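Local coordinates for protein phosphatidylglycerophosphatase B (Bacillus subtilis, PDB 6FMX) that dephosphorylates phosphatidylglycerophosphate to phosphatidylglycerol in the cell membrane and also acts on undecaprenyl pyrophosphate, an activity required to make the lipid carrier undecaprenyl phosphate, at residues 75-80 / 146-151; 86-91 / 156-161; 139-144 / 197-202. All blocks are in the same frame, centred on the assembly; numbering follows the deposited sequence. Where two conformers were deposited one is given.

Contact 1: residues 75-80 / 146-151; sequences SFLLPL and CVYPVI. With OLC ((2R)-2,3-dihydroxypropyl (9Z)-octadec-9-enoate), chain B.
Y148 reaches across from 146-151 at about a right angle to F76, L77 and L80, and its phenol lies among all three. Its hydroxyl meets F76 at the ring edge, close to that ring's plane, with Y148 OH 3.3 Å from F76 CE2. The same hydroxyl is hydrogen-bonded to the carbonyl of L71, so it is satisfied by the chain just ahead of helix 74-92. What lets the phenol span the gap is its first torsion (chi1 -74°), with CG opposite the carbonyl carbon. Each leucine sets one methyl obliquely to the ring, neither over its face nor at its edge: L77 CD2 stands 3.7 Å from Y148 CZ, and L80 CD2 is 4.1 Å from Y148 CE1. Both segments belong to transmembrane helices of the PAP2 phosphatase bundle, run nearly parallel (22°) and have axes 11.5 Å apart, a separation that only side chains bridge. Each is kinked, at P79 and at P149, where the proline nitrogen cannot bond to the preceding turn. On one side of the phenol plane the aliphatic groups also meet directly: L77 CD2 packs 3.9 Å from V147 CG1, while L80 CD2 rests 3.8 Å from I151 CD1. Monoolein lies along another side of 75-80. Its glycerol O25 shares a 3.2 Å hydrogen bond with S75 OG, and its head is also bonded to H70. Farther along the lipid, acyl carbon C2 comes 3.6 Å from F76 CD1, which leaves that phenyl between the lipid and the tyrosine hydroxyl.

Contact 2: residues 86-91 / 156-161; sequences AGMFFY and VKHLPF. With OLC ((2R)-2,3-dihydroxypropyl (9Z)-octadec-9-enoate), chain B.
Y91 extends from the end of helix 74-92 toward the backbone of H158 and the two residues that follow it. Its CB lies 4.1 Å from C18, the terminal carbon of a monoolein acyl chain, and CG is little farther. With CG opposite the backbone N (chi1 -172°), the ring is carried out toward the other segment. One ring carbon, Y91 CD2, then meets the methyl CD1 of L159 at 4.1 Å, an oblique approach to the ring. The next, Y91 CE2, faces H158 O at 3.8 Å with the oxygen near the ring plane. That oxygen is also a hydrogen-bond acceptor for R92 NE. At the tip, Y91 OH comes to 4.2 Å from P160 CD. One turn earlier M88 makes the second bridge: with CG beside the backbone N (chi1 -65°) and SD extended beyond it, the sulfur lies 3.9 Å from H158 CD2. The sulfur is 5.0 Å from the imidazole centroid and 70° off the ring normal, an oblique sulfur-aromatic contact. K157 CG lies 4.0 Å above one face of that imidazole. The ring's NE2 is hydrogen-bonded to D96, whose carboxylate also makes a salt bridge with K157. Close by, the lipid passes G87 so tightly that a beta carbon there would clash with its C14. Here helix 139-158 ends, L159 being the first residue to leave helical angles, at what is probably the cytoplasmic boundary of the bundle. The chemistry between the segments is thus apolar and sulfur-aromatic, with one ring edge against a carbonyl, whereas H158 NE2 and H158 O bond outside the two segments, which implies that D96 and R92 are likely to hold the groups M88 and Y91 pack on.

Contact 3: residues 139-144 / 197-202; sequences GHSMNA and GGFSLG. With WO4 (tungstate(VI)ion), chain G.
G198 O is held by two groups at once: the helical bond from G202 N, 2.9 Å long, and a CA-H...O contact from M142 CA, 3.3 Å away on the other helix. A reciprocal contact runs from G202 CA to M142 O at 3.5 Å. Such closeness depends on the glycines, since a beta carbon on G202 would clash with M142 O and one on G198 would be tight against M142 N. G198 and G202 form a GxxxG spacing, and the axes approach to 7.1 Å at an angle of 27°. Beside this junction the F199 ring turns its edge to S141, CD1 3.7 Å from S141 O. At its N-terminus helix 139-158 offers its first amides to tungstate: G139 N binds O2 at 2.9 Å and nearly straight (173°), and H140 N grips O4. G139 and H140 close phosphatase motif II of the PAP2 family. The imidazole adds a longer, less straight bond, from H140 ND1 to O3 at 3.3 Å, with O3 at the ring edge; CG beside the backbone N (chi1 -84°) turns the ring there. Replacing the imidazole with an alanine's methyl is likely to leave O3 without this N-H donor and to cost the proton donation inferred for H140. K115, R122, S138 and R184 also hydrogen-bond the anion, and H190, the inferred nucleophile, lines the same pocket. Among the surrounding helices, 96-118 packs on M142 and L201, 166-186 on H140 and A144, 74-92 on N143, and 21-36 on S200 and L201.

Overall arrangement
Helix 139-158 runs through all three contacts. Contacts 1 and 2 pair it with helix 74-92 at two levels, centres 16 Å apart, and one monoolein touches both; contact 3 pairs it with helix 192-215. Contact 3 lies about 3 Å from the chain centre and contact 1 about 9 Å, and the two touch, as where L77 CD1 meets N143 CB. Contact 2, at 23 Å, is more peripheral, with Y91 and P160 on the surface. Chemistry follows place: backbone-to-backbone glycine packing beside the anion site in contact 3, side-chain methyls around a phenol in contact 1, and sulfur and aromatic groups at the probable cytoplasmic end in contact 2.

Contact 1: residues 75-80 / 146-151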
loop_
_atom_site.group_PDB
_atom_site.type_symbol
_atom_site.label_atom_id
_atom_site.label_comp_id
_atom_site.label_asym_id
_atom_site.label_seq_id
_atom_site.Cartn_x
_atom_site.Cartn_y
_atom_site.Cartn_z
ATOM N N SER A 75 10.237 -5.076 -4.453
ATOM C CA SER A 75 11.687 -5.180 -4.526
ATOM C C SER A 75 12.387 -4.082 -3.742
ATOM O O SER A 75 13.549 -4.257 -3.359
ATOM C CB SER A 75 12.150 -5.150 -5.981
ATOM O OG SER A 75 12.087 -3.830 -6.492
ATOM N N PHE A 76 11.717 -2.959 -3.502
ATOM C CA PHE A 76 12.256 -1.919 -2.639
ATOM C C PHE A 76 11.884 -2.139 -1.180
ATOM O O PHE A 76 12.718 -1.929 -0.293
ATOM C CB PHE A 76 11.743 -0.550 -3.090
ATOM C CG PHE A 76 12.070 0.576 -2.148
ATOM C CD1 PHE A 76 13.345 1.119 -2.113
ATOM C CD2 PHE A 76 11.096 1.115 -1.326
ATOM C CE1 PHE A 76 13.646 2.172 -1.255
ATOM C CE2 PHE A 76 11.386 2.157 -0.472
ATOM C CZ PHE A 76 12.663 2.692 -0.434
ATOM N N LEU A 77 10.657 -2.587 -0.917
ATOM C CA LEU A 77 10.171 -2.651 0.455
ATOM C C LEU A 77 10.770 -3.810 1.233
ATOM O O LEU A 77 10.964 -3.683 2.445
ATOM C CB LEU A 77 8.650 -2.738 0.474
ATOM C CG LEU A 77 7.986 -1.446 0.014
ATOM C CD1 LEU A 77 6.544 -1.708 -0.333
ATOM C CD2 LEU A 77 8.105 -0.345 1.040
ATOM N N LEU A 78 11.065 -4.939 0.582
ATOM C CA LEU A 78 11.688 -6.038 1.307
ATOM C C LEU A 78 13.051 -5.645 1.894
ATOM O O LEU A 78 13.253 -5.837 3.097
ATOM C CB LEU A 78 11.780 -7.285 0.420
ATOM C CG LEU A 78 12.411 -8.516 1.070
ATOM C CD1 LEU A 78 11.799 -8.794 2.440
ATOM C CD2 LEU A 78 12.275 -9.740 0.164
ATOM N N PRO A 79 13.990 -5.086 1.113
ATOM C CA PRO A 79 15.234 -4.617 1.756
ATOM C C PRO A 79 15.008 -3.486 2.737
ATOM O O PRO A 79 15.745 -3.392 3.727
ATOM C CB PRO A 79 16.106 -4.166 0.570
ATOM C CG PRO A 79 15.173 -4.019 -0.575
ATOM C CD PRO A 79 14.084 -5.014 -0.353
ATOM N N LEU A 80 14.020 -2.619 2.498
ATOM C CA LEU A 80 13.743 -1.549 3.451
ATOM C C LEU A 80 13.311 -2.117 4.799
ATOM O O LEU A 80 13.811 -1.702 5.849
ATOM C CB LEU A 80 12.671 -0.608 2.907
ATOM C CG LEU A 80 12.333 0.542 3.868
ATOM C CD1 LEU A 80 13.549 1.402 4.170
ATOM C CD2 LEU A 80 11.188 1.396 3.337
ATOM N N CYS A 146 0.115 -0.803 3.613
ATOM C CA CYS A 146 0.480 -1.662 4.730
ATOM C C CYS A 146 1.821 -1.256 5.333
ATOM O O CYS A 146 1.886 -0.889 6.505
ATOM C CB CYS A 146 0.524 -3.121 4.268
ATOM S SG CYS A 146 1.131 -4.287 5.509
ATOM N N VAL A 147 2.885 -1.261 4.526
ATOM C CA VAL A 147 4.236 -1.204 5.076
ATOM C C VAL A 147 4.550 0.166 5.675
ATOM O O VAL A 147 5.172 0.253 6.742
ATOM C CB VAL A 147 5.259 -1.602 3.996
ATOM C CG1 VAL A 147 6.676 -1.417 4.515
ATOM C CG2 VAL A 147 5.047 -3.043 3.580
ATOM N N TYR A 148 4.163 1.260 5.007
ATOM C CA TYR A 148 4.595 2.550 5.546
ATOM C C TYR A 148 3.895 2.892 6.864
ATOM O O TYR A 148 4.567 3.373 7.787
ATOM C CB TYR A 148 4.437 3.666 4.499
ATOM C CG TYR A 148 5.509 3.570 3.436
ATOM C CD1 TYR A 148 6.838 3.846 3.740
ATOM C CD2 TYR A 148 5.206 3.144 2.161
ATOM C CE1 TYR A 148 7.827 3.728 2.782
ATOM C CE2 TYR A 148 6.187 3.017 1.197
ATOM C CZ TYR A 148 7.490 3.310 1.512
ATOM O OH TYR A 148 8.457 3.183 0.547
ATOM N N PRO A 149 2.581 2.674 7.022
ATOM C CA PRO A 149 1.999 2.835 8.368
ATOM C C PRO A 149 2.573 1.876 9.398
ATOM O O PRO A 149 2.712 2.251 10.574
ATOM C CB PRO A 149 0.502 2.592 8.138
ATOM C CG PRO A 149 0.289 2.912 6.700
ATOM C CD PRO A 149 1.536 2.481 5.992
ATOM N N VAL A 150 2.914 0.650 8.993
ATOM C CA VAL A 150 3.530 -0.299 9.918
ATOM C C VAL A 150 4.898 0.206 10.361
ATOM O O VAL A 150 5.233 0.182 11.550
ATOM C CB VAL A 150 3.627 -1.691 9.270
ATOM C CG1 VAL A 150 4.618 -2.559 10.013
ATOM C CG2 VAL A 150 2.271 -2.355 9.261
ATOM N N ILE A 151 5.716 0.649 9.401
ATOM C CA ILE A 151 7.015 1.226 9.745
ATOM C C ILE A 151 6.834 2.386 10.711
ATOM O O ILE A 151 7.537 2.492 11.724
ATOM C CB ILE A 151 7.760 1.663 8.471
ATOM C CG1 ILE A 151 8.305 0.448 7.721
ATOM C CG2 ILE A 151 8.876 2.658 8.821
ATOM C CD1 ILE A 151 8.849 0.784 6.316
HETATM C C18 OLC B . 17.669 3.436 14.739
HETATM C C10 OLC B . 16.077 4.862 7.589
HETATM C C9 OLC B . 16.271 4.882 6.285
HETATM C C17 OLC B . 17.692 2.248 13.776
HETATM C C11 OLC B . 16.175 3.568 8.400
HETATM C C8 OLC B . 16.599 3.604 5.516
HETATM C C24 OLC B . 16.147 -3.171 -5.692
HETATM C C16 OLC B . 16.284 1.902 13.284
HETATM C C12 OLC B . 17.626 3.303 8.815
HETATM C C7 OLC B . 16.941 3.926 4.064
HETATM C C15 OLC B . 15.954 2.706 12.029
HETATM C C13 OLC B . 17.729 3.111 10.328
HETATM C C6 OLC B . 17.257 2.617 3.345
HETATM C C14 OLC B . 16.672 2.126 10.808
HETATM C C5 OLC B . 16.918 2.740 1.858
HETATM C C4 OLC B . 16.132 1.506 1.407
HETATM C C3 OLC B . 17.008 0.587 0.557
HETATM C C2 OLC B . 16.116 -0.323 -0.285
HETATM C C21 OLC B . 16.690 -2.186 -3.449
HETATM C C1 OLC B . 16.923 -1.021 -1.382
HETATM C C22 OLC B . 16.343 -1.880 -4.906
HETATM O O19 OLC B . 17.939 -1.563 -1.112
HETATM O O25 OLC B . 15.177 -2.975 -6.690
HETATM O O23 OLC B . 15.156 -1.142 -4.949
HETATM O O20 OLC B . 16.463 -1.019 -2.707
#

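Contact 2: residues 86-91 / 156-161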
loop_
_atom_site.group_PDB
_atom_site.type_symbol
_atom_site.label_atom_id
_atom_site.label_comp_id
_atom_site.label_asym_id
_atom_site.label_seq_id
_atom_site.Cartn_x
_atom_site.Cartn_y
_atom_site.Cartn_z
ATOM N N ALA A 86 16.587 -4.594 11.187
ATOM C CA ALA A 86 17.942 -4.771 11.696
ATOM C C ALA A 86 18.362 -3.579 12.541
ATOM O O ALA A 86 18.941 -3.741 13.621
ATOM C CB ALA A 86 18.914 -4.980 10.534
ATOM N N GLY A 87 18.084 -2.365 12.055
ATOM C CA GLY A 87 18.364 -1.182 12.849
ATOM C C GLY A 87 17.684 -1.220 14.206
ATOM O O GLY A 87 18.300 -0.923 15.233
ATOM N N MET A 88 16.404 -1.596 14.232
ATOM C CA MET A 88 15.688 -1.630 15.502
ATOM C C MET A 88 16.252 -2.701 16.420
ATOM O O MET A 88 16.251 -2.533 17.644
ATOM C CB MET A 88 14.195 -1.860 15.264
ATOM C CG MET A 88 13.515 -0.726 14.517
ATOM S SD MET A 88 11.744 -0.995 14.332
ATOM C CE MET A 88 11.709 -2.674 13.713
ATOM N N PHE A 89 16.752 -3.798 15.853
ATOM C CA PHE A 89 17.329 -4.846 16.684
ATOM C C PHE A 89 18.594 -4.352 17.381
ATOM O O PHE A 89 18.764 -4.540 18.591
ATOM C CB PHE A 89 17.624 -6.081 15.837
ATOM C CG PHE A 89 18.280 -7.187 16.596
ATOM C CD1 PHE A 89 17.527 -8.056 17.369
ATOM C CD2 PHE A 89 19.654 -7.352 16.551
ATOM C CE1 PHE A 89 18.132 -9.076 18.076
ATOM C CE2 PHE A 89 20.267 -8.369 17.258
ATOM C CZ PHE A 89 19.502 -9.234 18.020
ATOM N N PHE A 90 19.495 -3.708 16.636
ATOM C CA PHE A 90 20.706 -3.186 17.264
ATOM C C PHE A 90 20.382 -2.081 18.259
ATOM O O PHE A 90 20.983 -2.009 19.337
ATOM C CB PHE A 90 21.677 -2.678 16.205
ATOM C CG PHE A 90 22.376 -3.769 15.465
ATOM C CD1 PHE A 90 23.270 -4.601 16.117
ATOM C CD2 PHE A 90 22.144 -3.966 14.119
ATOM C CE1 PHE A 90 23.921 -5.611 15.432
ATOM C CE2 PHE A 90 22.790 -4.974 13.433
ATOM C CZ PHE A 90 23.679 -5.796 14.089
ATOM N N TYR A 91 19.421 -1.222 17.925
ATOM C CA TYR A 91 19.151 -0.064 18.768
ATOM C C TYR A 91 18.441 -0.460 20.059
ATOM O O TYR A 91 18.800 0.017 21.143
ATOM C CB TYR A 91 18.332 0.963 17.984
ATOM C CG TYR A 91 18.161 2.282 18.695
ATOM C CD1 TYR A 91 19.245 3.125 18.913
ATOM C CD2 TYR A 91 16.912 2.696 19.133
ATOM C CE1 TYR A 91 19.087 4.341 19.563
ATOM C CE2 TYR A 91 16.743 3.904 19.782
ATOM C CZ TYR A 91 17.832 4.723 19.993
ATOM O OH TYR A 91 17.661 5.928 20.635
ATOM N N VAL A 156 7.781 4.814 15.880
ATOM C CA VAL A 156 7.279 5.560 17.029
ATOM C C VAL A 156 7.326 4.698 18.289
ATOM O O VAL A 156 7.559 5.208 19.391
ATOM C CB VAL A 156 5.857 6.087 16.732
ATOM C CG1 VAL A 156 5.131 6.502 18.006
ATOM C CG2 VAL A 156 5.917 7.262 15.755
ATOM N N LYS A 157 7.144 3.382 18.152
ATOM C CA LYS A 157 7.199 2.501 19.319
ATOM C C LYS A 157 8.603 2.451 19.918
ATOM O O LYS A 157 8.766 2.444 21.146
ATOM C CB LYS A 157 6.740 1.089 18.942
ATOM C CG LYS A 157 6.791 0.092 20.116
ATOM C CD LYS A 157 6.239 -1.273 19.742
ATOM C CE LYS A 157 6.531 -2.293 20.836
ATOM N NZ LYS A 157 6.314 -3.692 20.372
ATOM N N HIS A 158 9.631 2.423 19.070
ATOM C CA HIS A 158 10.976 2.098 19.522
ATOM C C HIS A 158 11.938 3.277 19.530
ATOM O O HIS A 158 13.023 3.162 20.112
ATOM C CB HIS A 158 11.567 0.987 18.649
ATOM C CG HIS A 158 10.926 -0.349 18.856
ATOM N ND1 HIS A 158 10.843 -0.950 20.095
ATOM C CD2 HIS A 158 10.328 -1.196 17.986
ATOM C CE1 HIS A 158 10.224 -2.111 19.978
ATOM N NE2 HIS A 158 9.903 -2.285 18.707
ATOM N N LEU A 159 11.591 4.395 18.902
ATOM C CA LEU A 159 12.509 5.529 18.835
ATOM C C LEU A 159 11.982 6.655 19.712
ATOM O O LEU A 159 11.113 7.428 19.278
ATOM C CB LEU A 159 12.694 6.008 17.394
ATOM C CG LEU A 159 13.743 5.339 16.497
ATOM C CD1 LEU A 159 13.852 3.837 16.700
ATOM C CD2 LEU A 159 13.466 5.657 15.034
ATOM N N PRO A 160 12.468 6.793 20.950
ATOM C CA PRO A 160 11.934 7.840 21.834
ATOM C C PRO A 160 12.091 9.245 21.286
ATOM O O PRO A 160 11.290 10.116 21.643
ATOM C CB PRO A 160 12.731 7.644 23.134
ATOM C CG PRO A 160 13.251 6.232 23.054
ATOM C CD PRO A 160 13.528 6.008 21.600
ATOM N N PHE A 161 13.072 9.493 20.413
ATOM C CA PHE A 161 13.210 10.822 19.828
ATOM C C PHE A 161 12.126 11.128 18.805
ATOM O O PHE A 161 12.029 12.273 18.360
ATOM C CB PHE A 161 14.606 10.994 19.207
ATOM C CG PHE A 161 14.801 10.301 17.879
ATOM C CD1 PHE A 161 14.361 10.873 16.693
ATOM C CD2 PHE A 161 15.466 9.089 17.817
ATOM C CE1 PHE A 161 14.558 10.240 15.486
ATOM C CE2 PHE A 161 15.666 8.450 16.609
ATOM C CZ PHE A 161 15.212 9.024 15.444
HETATM C C18 OLC B . 17.669 3.436 14.739
HETATM C C10 OLC B . 16.077 4.862 7.589
HETATM C C9 OLC B . 16.271 4.882 6.285
HETATM C C17 OLC B . 17.692 2.248 13.776
HETATM C C11 OLC B . 16.175 3.568 8.400
HETATM C C8 OLC B . 16.599 3.604 5.516
HETATM C C24 OLC B . 16.147 -3.171 -5.692
HETATM C C16 OLC B . 16.284 1.902 13.284
HETATM C C12 OLC B . 17.626 3.303 8.815
HETATM C C7 OLC B . 16.941 3.926 4.064
HETATM C C15 OLC B . 15.954 2.706 12.029
HETATM C C13 OLC B . 17.729 3.111 10.328
HETATM C C6 OLC B . 17.257 2.617 3.345
HETATM C C14 OLC B . 16.672 2.126 10.808
HETATM C C5 OLC B . 16.918 2.740 1.858
HETATM C C4 OLC B . 16.132 1.506 1.407
HETATM C C3 OLC B . 17.008 0.587 0.557
HETATM C C2 OLC B . 16.116 -0.323 -0.285
HETATM C C21 OLC B . 16.690 -2.186 -3.449
HETATM C C1 OLC B . 16.923 -1.021 -1.382
HETATM C C22 OLC B . 16.343 -1.880 -4.906
HETATM O O19 OLC B . 17.939 -1.563 -1.112
HETATM O O25 OLC B . 15.177 -2.975 -6.690
HETATM O O23 OLC B . 15.156 -1.142 -4.949
HETATM O O20 OLC B . 16.463 -1.019 -2.707
#

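Contact 3: residues 139-144 / 197-202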
loop_
_atom_site.group_PDB
_atom_site.type_symbol
_atom_site.label_atom_id
_atom_site.label_comp_id
_atom_site.label_asym_id
_atom_site.label_seq_id
_atom_site.Cartn_x
_atom_site.Cartn_y
_atom_site.Cartn_z
ATOM N N GLY A 139 -0.917 -4.040 -6.303
ATOM C CA GLY A 139 0.067 -4.494 -5.336
ATOM C C GLY A 139 0.912 -3.367 -4.764
ATOM O O GLY A 139 1.220 -3.368 -3.574
ATOM N N HIS A 140 1.301 -2.397 -5.604
ATOM C CA HIS A 140 2.078 -1.267 -5.087
ATOM C C HIS A 140 1.285 -0.499 -4.038
ATOM O O HIS A 140 1.833 -0.090 -3.006
ATOM C CB HIS A 140 2.496 -0.324 -6.222
ATOM C CG HIS A 140 3.742 -0.734 -6.951
ATOM N ND1 HIS A 140 3.870 -1.940 -7.609
ATOM C CD2 HIS A 140 4.898 -0.062 -7.177
ATOM C CE1 HIS A 140 5.056 -2.003 -8.187
ATOM N NE2 HIS A 140 5.699 -0.874 -7.944
ATOM N N SER A 141 -0.009 -0.288 -4.286
ATOM C CA SER A 141 -0.837 0.437 -3.335
ATOM C C SER A 141 -1.058 -0.372 -2.072
ATOM O O SER A 141 -1.049 0.159 -0.957
ATOM C CB SER A 141 -2.173 0.801 -3.987
ATOM O OG SER A 141 -1.956 1.371 -5.271
ATOM N N MET A 142 -1.262 -1.690 -2.236
ATOM C CA MET A 142 -1.436 -2.577 -1.096
ATOM C C MET A 142 -0.159 -2.671 -0.267
ATOM O O MET A 142 -0.215 -2.681 0.969
ATOM C CB MET A 142 -1.858 -3.957 -1.589
ATOM C CG MET A 142 -2.392 -4.878 -0.510
ATOM S SD MET A 142 -3.547 -6.063 -1.224
ATOM C CE MET A 142 -3.462 -7.363 0.015
ATOM N N ASN A 143 0.997 -2.766 -0.935
ATOM C CA ASN A 143 2.286 -2.733 -0.240
ATOM C C ASN A 143 2.453 -1.440 0.548
ATOM O O ASN A 143 2.870 -1.458 1.715
ATOM C CB ASN A 143 3.442 -2.846 -1.242
ATOM C CG ASN A 143 3.531 -4.193 -1.926
ATOM O OD1 ASN A 143 2.849 -5.144 -1.563
ATOM N ND2 ASN A 143 4.390 -4.270 -2.945
ATOM N N ALA A 144 2.173 -0.297 -0.089
ATOM C CA ALA A 144 2.486 0.984 0.542
ATOM C C ALA A 144 1.530 1.276 1.693
ATOM O O ALA A 144 1.932 1.817 2.729
ATOM C CB ALA A 144 2.450 2.116 -0.489
ATOM N N GLY A 197 -8.795 -0.449 -3.763
ATOM C CA GLY A 197 -8.870 -1.808 -3.251
ATOM C C GLY A 197 -7.610 -2.226 -2.520
ATOM O O GLY A 197 -7.675 -2.837 -1.451
ATOM N N GLY A 198 -6.444 -1.904 -3.087
ATOM C CA GLY A 198 -5.194 -2.232 -2.422
ATOM C C GLY A 198 -4.967 -1.400 -1.177
ATOM O O GLY A 198 -4.487 -1.912 -0.159
ATOM N N PHE A 199 -5.300 -0.104 -1.237
ATOM C CA PHE A 199 -5.270 0.751 -0.053
ATOM C C PHE A 199 -6.022 0.110 1.105
ATOM O O PHE A 199 -5.491 -0.023 2.213
ATOM C CB PHE A 199 -5.894 2.118 -0.360
ATOM C CG PHE A 199 -4.948 3.114 -0.983
ATOM C CD1 PHE A 199 -3.600 2.836 -1.127
ATOM C CD2 PHE A 199 -5.422 4.342 -1.415
ATOM C CE1 PHE A 199 -2.744 3.766 -1.705
ATOM C CE2 PHE A 199 -4.564 5.281 -1.995
ATOM C CZ PHE A 199 -3.228 4.990 -2.137
ATOM N N SER A 200 -7.270 -0.287 0.860
ATOM C CA SER A 200 -8.119 -0.737 1.958
ATOM C C SER A 200 -7.587 -2.006 2.607
ATOM O O SER A 200 -7.657 -2.138 3.836
ATOM C CB SER A 200 -9.559 -0.925 1.475
ATOM O OG SER A 200 -9.691 -2.014 0.594
ATOM N N LEU A 201 -7.032 -2.934 1.828
ATOM C CA LEU A 201 -6.535 -4.172 2.419
ATOM C C LEU A 201 -5.139 -4.040 3.029
ATOM O O LEU A 201 -4.851 -4.712 4.025
ATOM C CB LEU A 201 -6.545 -5.298 1.387
ATOM C CG LEU A 201 -7.918 -5.766 0.899
ATOM C CD1 LEU A 201 -7.749 -6.913 -0.056
ATOM C CD2 LEU A 201 -8.790 -6.199 2.061
ATOM N N GLY A 202 -4.265 -3.207 2.464
ATOM C CA GLY A 202 -3.003 -2.931 3.128
ATOM C C GLY A 202 -3.208 -2.237 4.459
ATOM O O GLY A 202 -2.560 -2.573 5.457
HETATM W W WO4 G . 0.936 -3.667 -9.367
HETATM O O1 WO4 G . 1.138 -3.204 -11.341
HETATM O O2 WO4 G . -0.635 -4.916 -9.064
HETATM O O3 WO4 G . 2.579 -4.711 -8.767
HETATM O O4 WO4 G . 0.605 -1.957 -8.373
#